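Local coordinates for protein glucokinase (Streptomyces griseus, PDB 3VGL) that probably phosphorylates D-glucose with ATP to give D-glucose 6-phosphate, as a zinc-binding glucokinase of the ROK family, at residues A[274-277]-A[278-282]; A[245-248]-A[249-253]; A[87-90]-A[91-95]; A[229-232]-A[233-236]. All coordinates share one frame; numbering follows the deposited sequence.

Interaction 1 (A[274-277]-A[278-282])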
loop_
_atom_site.group_PDB
_atom_site.type_symbol
_atom_site.label_atom_id
_atom_site.label_comp_id
_atom_site.label_asym_id
_atom_site.label_seq_id
_atom_site.Cartn_x
_atom_site.Cartn_y
_atom_site.Cartn_z
ATOM N N ARG A 274 19.078 -1.580 -13.164
ATOM C CA ARG A 274 19.378 -0.275 -13.768
ATOM C C ARG A 274 18.193 0.293 -14.545
ATOM O O ARG A 274 17.864 1.484 -14.426
ATOM C CB ARG A 274 20.611 -0.393 -14.682
ATOM C CG ARG A 274 21.169 0.950 -15.136
ATOM C CD ARG A 274 22.408 0.725 -16.050
ATOM N NE ARG A 274 23.494 0.017 -15.367
ATOM C CZ ARG A 274 23.865 -1.241 -15.626
ATOM N NH1 ARG A 274 23.252 -1.939 -16.586
ATOM N NH2 ARG A 274 24.864 -1.800 -14.953
ATOM N N LYS A 275 17.568 -0.556 -15.358
ATOM C CA LYS A 275 16.407 -0.137 -16.154
ATOM C C LYS A 275 15.261 0.292 -15.227
ATOM O O LYS A 275 14.608 1.311 -15.442
ATOM C CB LYS A 275 15.981 -1.255 -17.103
ATOM C CG LYS A 275 16.887 -1.404 -18.336
ATOM C CD LYS A 275 16.570 -2.672 -19.094
ATOM C CE LYS A 275 17.280 -2.671 -20.433
ATOM N NZ LYS A 275 17.218 -4.028 -21.041
ATOM N N SER A 276 15.047 -0.478 -14.167
ATOM C CA SER A 276 14.029 -0.113 -13.187
ATOM C C SER A 276 14.321 1.228 -12.489
ATOM O O SER A 276 13.435 2.072 -12.345
ATOM C CB SER A 276 13.927 -1.215 -12.144
ATOM O OG SER A 276 12.975 -0.827 -11.161
ATOM N N PHE A 277 15.566 1.408 -12.051
ATOM C CA PHE A 277 16.025 2.670 -11.486
ATOM C C PHE A 277 15.669 3.839 -12.407
ATOM O O PHE A 277 15.074 4.813 -11.958
ATOM C CB PHE A 277 17.546 2.621 -11.265
ATOM C CG PHE A 277 18.157 3.963 -10.958
ATOM C CD1 PHE A 277 17.913 4.584 -9.739
ATOM C CD2 PHE A 277 18.993 4.586 -11.874
ATOM C CE1 PHE A 277 18.470 5.817 -9.430
ATOM C CE2 PHE A 277 19.563 5.834 -11.571
ATOM C CZ PHE A 277 19.307 6.438 -10.348
ATOM N N ARG A 278 16.011 3.720 -13.687
ATOM C CA ARG A 278 15.717 4.792 -14.629
ATOM C C ARG A 278 14.222 5.054 -14.808
ATOM O O ARG A 278 13.824 6.215 -15.006
ATOM C CB ARG A 278 16.410 4.577 -15.975
ATOM C CG ARG A 278 17.931 4.673 -15.898
ATOM C CD ARG A 278 18.444 6.067 -15.483
ATOM N NE ARG A 278 17.901 7.130 -16.344
ATOM C CZ ARG A 278 18.397 7.471 -17.527
ATOM N NH1 ARG A 278 19.462 6.857 -18.006
ATOM N NH2 ARG A 278 17.813 8.441 -18.228
ATOM N N ARG A 279 13.395 4.000 -14.715
ATOM C CA ARG A 279 11.941 4.190 -14.796
ATOM C C ARG A 279 11.378 4.923 -13.596
ATOM O O ARG A 279 10.466 5.731 -13.741
ATOM C CB ARG A 279 11.213 2.862 -14.993
ATOM C CG ARG A 279 11.282 2.400 -16.441
ATOM C CD ARG A 279 10.350 1.243 -16.708
ATOM N NE ARG A 279 11.086 -0.006 -16.591
ATOM C CZ ARG A 279 11.093 -0.766 -15.508
ATOM N NH1 ARG A 279 10.378 -0.418 -14.449
ATOM N NH2 ARG A 279 11.814 -1.869 -15.490
ATOM N N TRP A 280 11.940 4.664 -12.415
ATOM C CA TRP A 280 11.412 5.257 -11.190
ATOM C C TRP A 280 12.000 6.612 -10.806
ATOM O O TRP A 280 11.408 7.330 -10.018
ATOM C CB TRP A 280 11.584 4.285 -10.010
ATOM C CG TRP A 280 10.749 3.061 -10.093
ATOM C CD1 TRP A 280 11.179 1.789 -10.369
ATOM C CD2 TRP A 280 9.339 2.971 -9.873
ATOM N NE1 TRP A 280 10.116 0.916 -10.355
ATOM C CE2 TRP A 280 8.977 1.618 -10.045
ATOM C CE3 TRP A 280 8.343 3.905 -9.561
ATOM C CZ2 TRP A 280 7.656 1.169 -9.904
ATOM C CZ3 TRP A 280 7.041 3.462 -9.431
ATOM C CH2 TRP A 280 6.711 2.105 -9.599
ATOM N N LEU A 281 13.164 6.973 -11.361
ATOM C CA LEU A 281 13.864 8.211 -10.975
ATOM C C LEU A 281 12.997 9.461 -11.188
ATOM O O LEU A 281 12.562 9.688 -12.309
ATOM C CB LEU A 281 15.169 8.309 -11.786
ATOM C CG LEU A 281 16.100 9.462 -11.417
ATOM C CD1 LEU A 281 16.614 9.276 -9.994
ATOM C CD2 LEU A 281 17.260 9.496 -12.416
ATOM N N ILE A 282 12.755 10.216 -10.104
ATOM C CA ILE A 282 11.859 11.413 -10.072
ATOM C C ILE A 282 12.385 12.457 -11.064
ATOM O O ILE A 282 13.580 12.664 -11.159
ATOM C CB ILE A 282 11.835 12.107 -8.639
ATOM C CG1 ILE A 282 11.280 11.184 -7.525
ATOM C CG2 ILE A 282 10.982 13.370 -8.643
ATOM C CD1 ILE A 282 9.832 10.729 -7.721
#
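F277 and L281 lie side by side one helical turn apart, their ends pointing the same way, with F277 CZ 3.9 Å from L281 CD1. The ring is swung there by chi1 168°, which sets CG opposite the backbone N. R278 meets the same ring with its chain: CD stands 3.9 Å from F277 CD2, while the guanidinium plane is turned 71° from the ring. Replacing F277 by an alanine would probably open a gap beside L281 CD1 and leave the methylenes of R278 without their aromatic neighbour.

Two flat groups, the W280 indole and the R279 guanidinium, meet S276. S276 OG sits in the plane of the W280 indole, 3.3 Å from CD1 at its edge, and is hydrogen-bonded to A237 O. R279 lays one guanidinium face over the backbone, NH2 3.6 Å from S276 CA.

Among the backbone bonds, R278 N to R274 O is 3.0 Å. At the C-terminal end, F277 O takes L281 N at 2.9 Å and a weak bond from W280 N, as L281 leaves the helix.

Helix 267-280 links parallel strands 255-259 and 291-294; F277 meets F256 on the first, and F277, W280 and L281 all pack on helix 227-251.

Interaction 2 (A[245-248]-A[249-253])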
loop_
_atom_site.group_PDB
_atom_site.type_symbol
_atom_site.label_atom_id
_atom_site.label_comp_id
_atom_site.label_asym_id
_atom_site.label_seq_id
_atom_site.Cartn_x
_atom_site.Cartn_y
_atom_site.Cartn_z
ATOM N N ALA A 245 15.885 4.528 -6.754
ATOM C CA ALA A 245 15.367 5.864 -7.103
ATOM C C ALA A 245 15.092 6.680 -5.844
ATOM O O ALA A 245 15.431 7.885 -5.794
ATOM C CB ALA A 245 14.167 5.757 -7.989
ATOM N N ASP A 246 14.521 6.058 -4.816
ATOM C CA ASP A 246 14.365 6.770 -3.515
ATOM C C ASP A 246 15.725 7.185 -2.908
ATOM O O ASP A 246 15.887 8.292 -2.364
ATOM C CB ASP A 246 13.580 5.927 -2.501
ATOM C CG ASP A 246 12.077 5.813 -2.842
ATOM O OD1 ASP A 246 11.550 6.602 -3.636
ATOM O OD2 ASP A 246 11.450 4.877 -2.310
ATOM N N LEU A 247 16.723 6.310 -3.014
ATOM C CA LEU A 247 18.041 6.679 -2.508
ATOM C C LEU A 247 18.661 7.831 -3.297
ATOM O O LEU A 247 19.489 8.569 -2.728
ATOM C CB LEU A 247 18.979 5.469 -2.511
ATOM C CG LEU A 247 18.622 4.312 -1.571
ATOM C CD1 LEU A 247 19.645 3.173 -1.723
ATOM C CD2 LEU A 247 18.646 4.743 -0.115
ATOM N N ALA A 248 18.308 7.965 -4.582
ATOM C CA ALA A 248 18.774 9.115 -5.388
ATOM C C ALA A 248 18.134 10.389 -4.851
ATOM O O ALA A 248 18.806 11.443 -4.792
ATOM C CB ALA A 248 18.447 8.929 -6.872
ATOM N N SER A 249 16.849 10.294 -4.477
ATOM C CA SER A 249 16.158 11.449 -3.847
ATOM C C SER A 249 16.826 11.840 -2.543
ATOM O O SER A 249 16.960 13.037 -2.255
ATOM C CB SER A 249 14.686 11.145 -3.622
ATOM O OG SER A 249 14.085 11.057 -4.884
ATOM N N LEU A 250 17.278 10.844 -1.787
ATOM C CA LEU A 250 17.897 11.052 -0.474
ATOM C C LEU A 250 19.327 11.580 -0.579
ATOM O O LEU A 250 19.655 12.625 0.022
ATOM C CB LEU A 250 17.861 9.759 0.331
ATOM C CG LEU A 250 16.458 9.418 0.828
ATOM C CD1 LEU A 250 16.210 7.912 0.819
ATOM C CD2 LEU A 250 16.301 9.963 2.251
ATOM N N PHE A 251 20.172 10.879 -1.345
ATOM C CA PHE A 251 21.635 11.097 -1.318
ATOM C C PHE A 251 22.204 11.730 -2.581
ATOM O O PHE A 251 23.298 12.314 -2.547
ATOM C CB PHE A 251 22.363 9.759 -1.113
ATOM C CG PHE A 251 22.153 9.142 0.236
ATOM C CD1 PHE A 251 22.852 9.618 1.348
ATOM C CD2 PHE A 251 21.300 8.044 0.389
ATOM C CE1 PHE A 251 22.661 9.022 2.615
ATOM C CE2 PHE A 251 21.106 7.463 1.655
ATOM C CZ PHE A 251 21.806 7.947 2.757
ATOM N N ASP A 252 21.489 11.596 -3.700
ATOM C CA ASP A 252 22.013 12.053 -5.017
ATOM C C ASP A 252 23.511 11.736 -5.258
ATOM O O ASP A 252 24.314 12.658 -5.494
ATOM C CB ASP A 252 21.739 13.564 -5.189
ATOM C CG ASP A 252 22.089 14.084 -6.587
ATOM O OD1 ASP A 252 21.832 13.364 -7.577
ATOM O OD2 ASP A 252 22.574 15.237 -6.691
ATOM N N PRO A 253 23.909 10.446 -5.198
ATOM C CA PRO A 253 25.329 10.087 -5.383
ATOM C C PRO A 253 25.690 10.063 -6.870
ATOM O O PRO A 253 24.803 10.113 -7.721
ATOM C CB PRO A 253 25.389 8.676 -4.814
ATOM C CG PRO A 253 24.059 8.104 -5.241
ATOM C CD PRO A 253 23.065 9.238 -5.021
HETATM O O HOH W 1 12.159 9.081 -5.139
#
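L247 and F251 stand side by side on one face of the helix, pointing the same way, with L247 CD2 4.1 Å from F251 CE2. Both have CG opposite the carbonyl carbon (chi1 -65° and -68°), which sends both off the helix in the same direction. The F251 ring turns its edge to the backbone of the preceding turn: L247 O lies near the ring plane, 3.6 Å from CD2, and the same oxygen accepts F251 N at 2.8 Å. L250 crosses L247 at a slant, its CD1 also 4.1 Å from L247 CD2, and brings that methyl to D246 O.

On another side, D246 and S249 reach each other through a water, which donates to D246 OD1 at 3.0 Å and accepts from S249 OG at 2.8 Å. D246 OD1 also receives R159 N of the second subunit. The helix stops at D252, which takes a positive phi; its N still reaches A248 O, 2.9 Å away, but from above the carbonyl plane. D252 OD2 then accepts F149 N and V151 N of the second subunit.

Across the interface with that subunit, F251 meets its F251, and L247 packs on its L250. The leucines and F251 thus give this helix end an apolar face for the interface, while D246 OD1 and OD2 of the buried D252 are satisfied by backbone N-H groups of the neighbouring subunit, the water adding to the first.

Interaction 3 (A[87-90]-A[91-95])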
loop_
_atom_site.group_PDB
_atom_site.type_symbol
_atom_site.label_atom_id
_atom_site.label_comp_id
_atom_site.label_asym_id
_atom_site.label_seq_id
_atom_site.Cartn_x
_atom_site.Cartn_y
_atom_site.Cartn_z
ATOM N N PRO A 87 28.945 -8.266 22.233
ATOM C CA PRO A 87 30.307 -7.727 22.254
ATOM C C PRO A 87 31.273 -8.566 21.412
ATOM O O PRO A 87 32.174 -9.255 21.918
ATOM C CB PRO A 87 30.669 -7.757 23.747
ATOM C CG PRO A 87 29.914 -8.894 24.281
ATOM C CD PRO A 87 28.616 -8.968 23.489
ATOM N N LEU A 88 31.106 -8.459 20.106
ATOM C CA LEU A 88 31.824 -9.303 19.187
ATOM C C LEU A 88 33.326 -9.034 19.181
ATOM O O LEU A 88 34.119 -9.972 19.155
ATOM C CB LEU A 88 31.214 -9.135 17.788
ATOM C CG LEU A 88 31.474 -10.265 16.801
ATOM C CD1 LEU A 88 30.976 -11.631 17.302
ATOM C CD2 LEU A 88 30.782 -9.917 15.499
ATOM N N LYS A 89 33.711 -7.758 19.202
ATOM C CA LYS A 89 35.128 -7.393 19.250
ATOM C C LYS A 89 35.829 -8.070 20.426
ATOM O O LYS A 89 36.857 -8.719 20.250
ATOM C CB LYS A 89 35.298 -5.879 19.361
ATOM C CG LYS A 89 36.743 -5.439 19.663
ATOM C CD LYS A 89 36.855 -3.933 19.652
ATOM C CE LYS A 89 38.241 -3.490 20.089
ATOM N NZ LYS A 89 38.485 -2.092 19.664
ATOM N N ASP A 90 35.243 -7.927 21.610
ATOM C CA ASP A 90 35.863 -8.456 22.829
ATOM C C ASP A 90 35.991 -9.971 22.784
ATOM O O ASP A 90 37.040 -10.517 23.122
ATOM C CB ASP A 90 35.072 -8.035 24.065
ATOM C CG ASP A 90 35.180 -6.548 24.356
ATOM O OD1 ASP A 90 36.051 -5.869 23.764
ATOM O OD2 ASP A 90 34.393 -6.053 25.189
ATOM N N LYS A 91 34.921 -10.643 22.360
ATOM C CA LYS A 91 34.902 -12.103 22.308
ATOM C C LYS A 91 35.910 -12.681 21.316
ATOM O O LYS A 91 36.590 -13.663 21.606
ATOM C CB LYS A 91 33.489 -12.612 22.003
ATOM C CG LYS A 91 32.545 -12.555 23.185
ATOM C CD LYS A 91 31.198 -13.162 22.823
ATOM C CE LYS A 91 30.409 -13.545 24.073
ATOM N NZ LYS A 91 30.034 -12.350 24.864
ATOM N N VAL A 92 36.017 -12.064 20.144
ATOM C CA VAL A 92 36.949 -12.544 19.134
ATOM C C VAL A 92 38.398 -12.186 19.500
ATOM O O VAL A 92 39.314 -12.976 19.248
ATOM C CB VAL A 92 36.555 -12.039 17.724
ATOM C CG1 VAL A 92 37.585 -12.480 16.679
ATOM C CG2 VAL A 92 35.160 -12.565 17.370
ATOM N N GLU A 93 38.607 -11.008 20.092
ATOM C CA GLU A 93 39.966 -10.586 20.477
ATOM C C GLU A 93 40.553 -11.535 21.494
ATOM O O GLU A 93 41.710 -11.942 21.384
ATOM C CB GLU A 93 39.996 -9.155 21.017
ATOM C CG GLU A 93 40.131 -8.138 19.917
ATOM C CD GLU A 93 40.332 -6.715 20.396
ATOM O OE1 GLU A 93 40.170 -6.429 21.606
ATOM O OE2 GLU A 93 40.642 -5.871 19.535
ATOM N N GLN A 94 39.744 -11.915 22.474
ATOM C CA GLN A 94 40.261 -12.767 23.534
ATOM C C GLN A 94 40.566 -14.186 23.019
ATOM O O GLN A 94 41.447 -14.861 23.551
ATOM C CB GLN A 94 39.347 -12.725 24.767
ATOM C CG GLN A 94 38.213 -13.715 24.782
ATOM C CD GLN A 94 38.547 -15.013 25.522
ATOM O OE1 GLN A 94 37.701 -15.904 25.632
ATOM N NE2 GLN A 94 39.771 -15.119 26.033
ATOM N N ARG A 95 39.890 -14.610 21.950
ATOM C CA ARG A 95 40.141 -15.940 21.376
ATOM C C ARG A 95 41.188 -16.040 20.259
ATOM O O ARG A 95 41.903 -17.044 20.182
ATOM C CB ARG A 95 38.841 -16.616 20.970
ATOM C CG ARG A 95 38.161 -17.260 22.159
ATOM C CD ARG A 95 36.871 -17.895 21.780
ATOM N NE ARG A 95 37.058 -19.094 20.967
ATOM C CZ ARG A 95 36.049 -19.861 20.566
ATOM N NH1 ARG A 95 34.813 -19.549 20.924
ATOM N NH2 ARG A 95 36.274 -20.932 19.819
#
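K91 folds back along the first turn of its helix to P87. Its chain runs past P87 O, with CG 3.6 Å from that oxygen, then bends at the last torsion (chi4 66°), bringing NZ to 3.5 Å from P87 CG. The ammonium therefore approaches the proline ring at a carbon. P87 is the N-cap, and its O accepts K91 N in a nearly straight bond of 3.1 Å, the N-H...O angle being 165°. D90, just before K91, accepts Q94 N on its O at 3.1 Å.

This is the opening of helix 88-96, which packs on the five-stranded mixed sheet of an actin-like ATPase fold and leads into the edge strand 100-104. L88 and V92 face inward, L88 CD1 lying 4.3 Å from V92 CG2, and both touch I62 on strand 57-64 and I44 on helix 37-52.

K89 and E93 run side by side on the next face. K89 runs extended alongside E93, with CE 3.4 Å from E93 OE2, and NZ passes beyond, 4.4 Å from the same oxygen; the opposite charges are close without forming a salt bridge. With an alanine in place of E93 the carboxylate is gone, and V100 N would probably be left without its acceptor and K89 without a nearby opposite charge. As it stands, E93 OE2 is taken up by V100 N, at the start of the edge strand.

Interaction 4 (A[229-232]-A[233-236])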
loop_
_atom_site.group_PDB
_atom_site.type_symbol
_atom_site.label_atom_id
_atom_site.label_comp_id
_atom_site.label_asym_id
_atom_site.label_seq_id
_atom_site.Cartn_x
_atom_site.Cartn_y
_atom_site.Cartn_z
ATOM N N ALA A 229 12.271 -17.824 -14.030
ATOM C CA ALA A 229 13.466 -17.228 -13.428
ATOM C C ALA A 229 13.646 -15.778 -13.894
ATOM O O ALA A 229 13.957 -14.900 -13.094
ATOM C CB ALA A 229 14.696 -18.066 -13.739
ATOM N N VAL A 230 13.446 -15.536 -15.188
ATOM C CA VAL A 230 13.533 -14.183 -15.743
ATOM C C VAL A 230 12.508 -13.271 -15.069
ATOM O O VAL A 230 12.842 -12.134 -14.668
ATOM C CB VAL A 230 13.387 -14.214 -17.298
ATOM C CG1 VAL A 230 13.247 -12.806 -17.880
ATOM C CG2 VAL A 230 14.575 -14.939 -17.909
ATOM N N ASP A 231 11.282 -13.777 -14.894
ATOM C CA ASP A 231 10.214 -13.005 -14.234
ATOM C C ASP A 231 10.527 -12.672 -12.765
ATOM O O ASP A 231 10.156 -11.595 -12.258
ATOM C CB ASP A 231 8.866 -13.721 -14.306
ATOM C CG ASP A 231 7.699 -12.784 -14.031
ATOM O OD1 ASP A 231 7.675 -11.698 -14.657
ATOM O OD2 ASP A 231 6.823 -13.120 -13.190
ATOM N N SER A 232 11.191 -13.599 -12.087
ATOM C CA SER A 232 11.579 -13.395 -10.682
ATOM C C SER A 232 12.612 -12.269 -10.564
ATOM O O SER A 232 12.553 -11.440 -9.630
ATOM C CB SER A 232 12.129 -14.682 -10.069
ATOM O OG SER A 232 11.199 -15.739 -10.201
ATOM N N PHE A 233 13.580 -12.251 -11.478
ATOM C CA PHE A 233 14.525 -11.153 -11.541
ATOM C C PHE A 233 13.832 -9.837 -11.850
ATOM O O PHE A 233 14.216 -8.802 -11.284
ATOM C CB PHE A 233 15.664 -11.443 -12.532
ATOM C CG PHE A 233 16.789 -12.216 -11.921
ATOM C CD1 PHE A 233 16.941 -13.564 -12.209
ATOM C CD2 PHE A 233 17.670 -11.625 -11.017
ATOM C CE1 PHE A 233 17.976 -14.310 -11.638
ATOM C CE2 PHE A 233 18.716 -12.365 -10.439
ATOM C CZ PHE A 233 18.862 -13.721 -10.745
ATOM N N ARG A 234 12.811 -9.871 -12.716
ATOM C CA ARG A 234 12.001 -8.664 -13.013
ATOM C C ARG A 234 11.343 -8.112 -11.750
ATOM O O ARG A 234 11.362 -6.895 -11.512
ATOM C CB ARG A 234 10.950 -8.934 -14.109
ATOM C CG ARG A 234 10.078 -7.715 -14.414
ATOM C CD ARG A 234 9.149 -7.930 -15.604
ATOM N NE ARG A 234 9.061 -6.704 -16.408
ATOM C CZ ARG A 234 9.873 -6.397 -17.424
ATOM N NH1 ARG A 234 9.715 -5.255 -18.079
ATOM N NH2 ARG A 234 10.846 -7.226 -17.792
ATOM N N GLU A 235 10.779 -9.010 -10.937
ATOM C CA GLU A 235 10.107 -8.582 -9.709
ATOM C C GLU A 235 11.126 -8.041 -8.704
ATOM O O GLU A 235 10.880 -7.009 -8.063
ATOM C CB GLU A 235 9.266 -9.735 -9.102
ATOM C CG GLU A 235 8.477 -9.376 -7.846
ATOM C CD GLU A 235 7.290 -8.475 -8.083
ATOM O OE1 GLU A 235 6.886 -8.287 -9.249
ATOM O OE2 GLU A 235 6.752 -7.937 -7.087
ATOM N N LEU A 236 12.267 -8.724 -8.572
ATOM C CA LEU A 236 13.346 -8.219 -7.692
ATOM C C LEU A 236 13.768 -6.813 -8.114
ATOM O O LEU A 236 13.900 -5.916 -7.284
ATOM C CB LEU A 236 14.557 -9.159 -7.698
ATOM C CG LEU A 236 15.838 -8.630 -7.054
ATOM C CD1 LEU A 236 15.655 -8.415 -5.545
ATOM C CD2 LEU A 236 16.986 -9.610 -7.325
#
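The long helix 227-251 passes through this contact near its N-terminal end, where A229 and F233 meet on the side turned to helix 215-223. F233 N donates to A229 O at 3.1 Å in a nearly straight bond, with an N-H...O angle of 166°. The ring also meets that oxygen obliquely, CD1 at 3.4 Å, before running on among I218, S219 and A222 of helix 215-223, L184 of helix 181-194 and V269 of helix 267-280. Its side chain comes within about 5 Å of the bound ATP analogue, close to the nucleotide site.

The helical pattern continues with R234 N to V230 O and E235 N to D231 O, both 3.0 Å, and with L236 N to S232 O at 2.9 Å.

D231 and R234 have carboxylate and guanidinium planes only 8° apart, yet they do not pair. Their chains pass at a slant, and the nearest approach is R234 CD to D231 OD1 at 4.2 Å. D231 turns to R191 on helix 181-194, to which its OD2 forms a salt bridge. S232 OG stays within its own helix: with chi1 -55° it lies beside the backbone N and hydrogen-bonds to V228 O one turn back. E235 carries its carboxylate away from the segment, to R238 and W239.

Backbone bonds thus do most of the work between the two segments, while the carboxylates of D231 and E235 find their strongest partners in R191 and R238: that of D231 ties the helix to its neighbour, and the serine hydroxyl is satisfied locally.

In the fold
Along the chain the order is interaction 3, then 4, 2 and 1; all four are in series, with none nesting or crossing, and each closes just about one helical turn. Interaction 3 stands apart on helix 88-96 beside the first mixed sheet, its centre about 43 Å from that of interaction 1 across the chain's centre. Interactions 4 and 2 lie on one helix, 227-251, their centres about 24 Å apart, the first near the nucleotide and the second at the subunit interface. The chain then passes through strand 255-259 into helix 267-280, whose end, interaction 1, packs back on interaction 2, with W280 CB 3.6 Å from A245 CB.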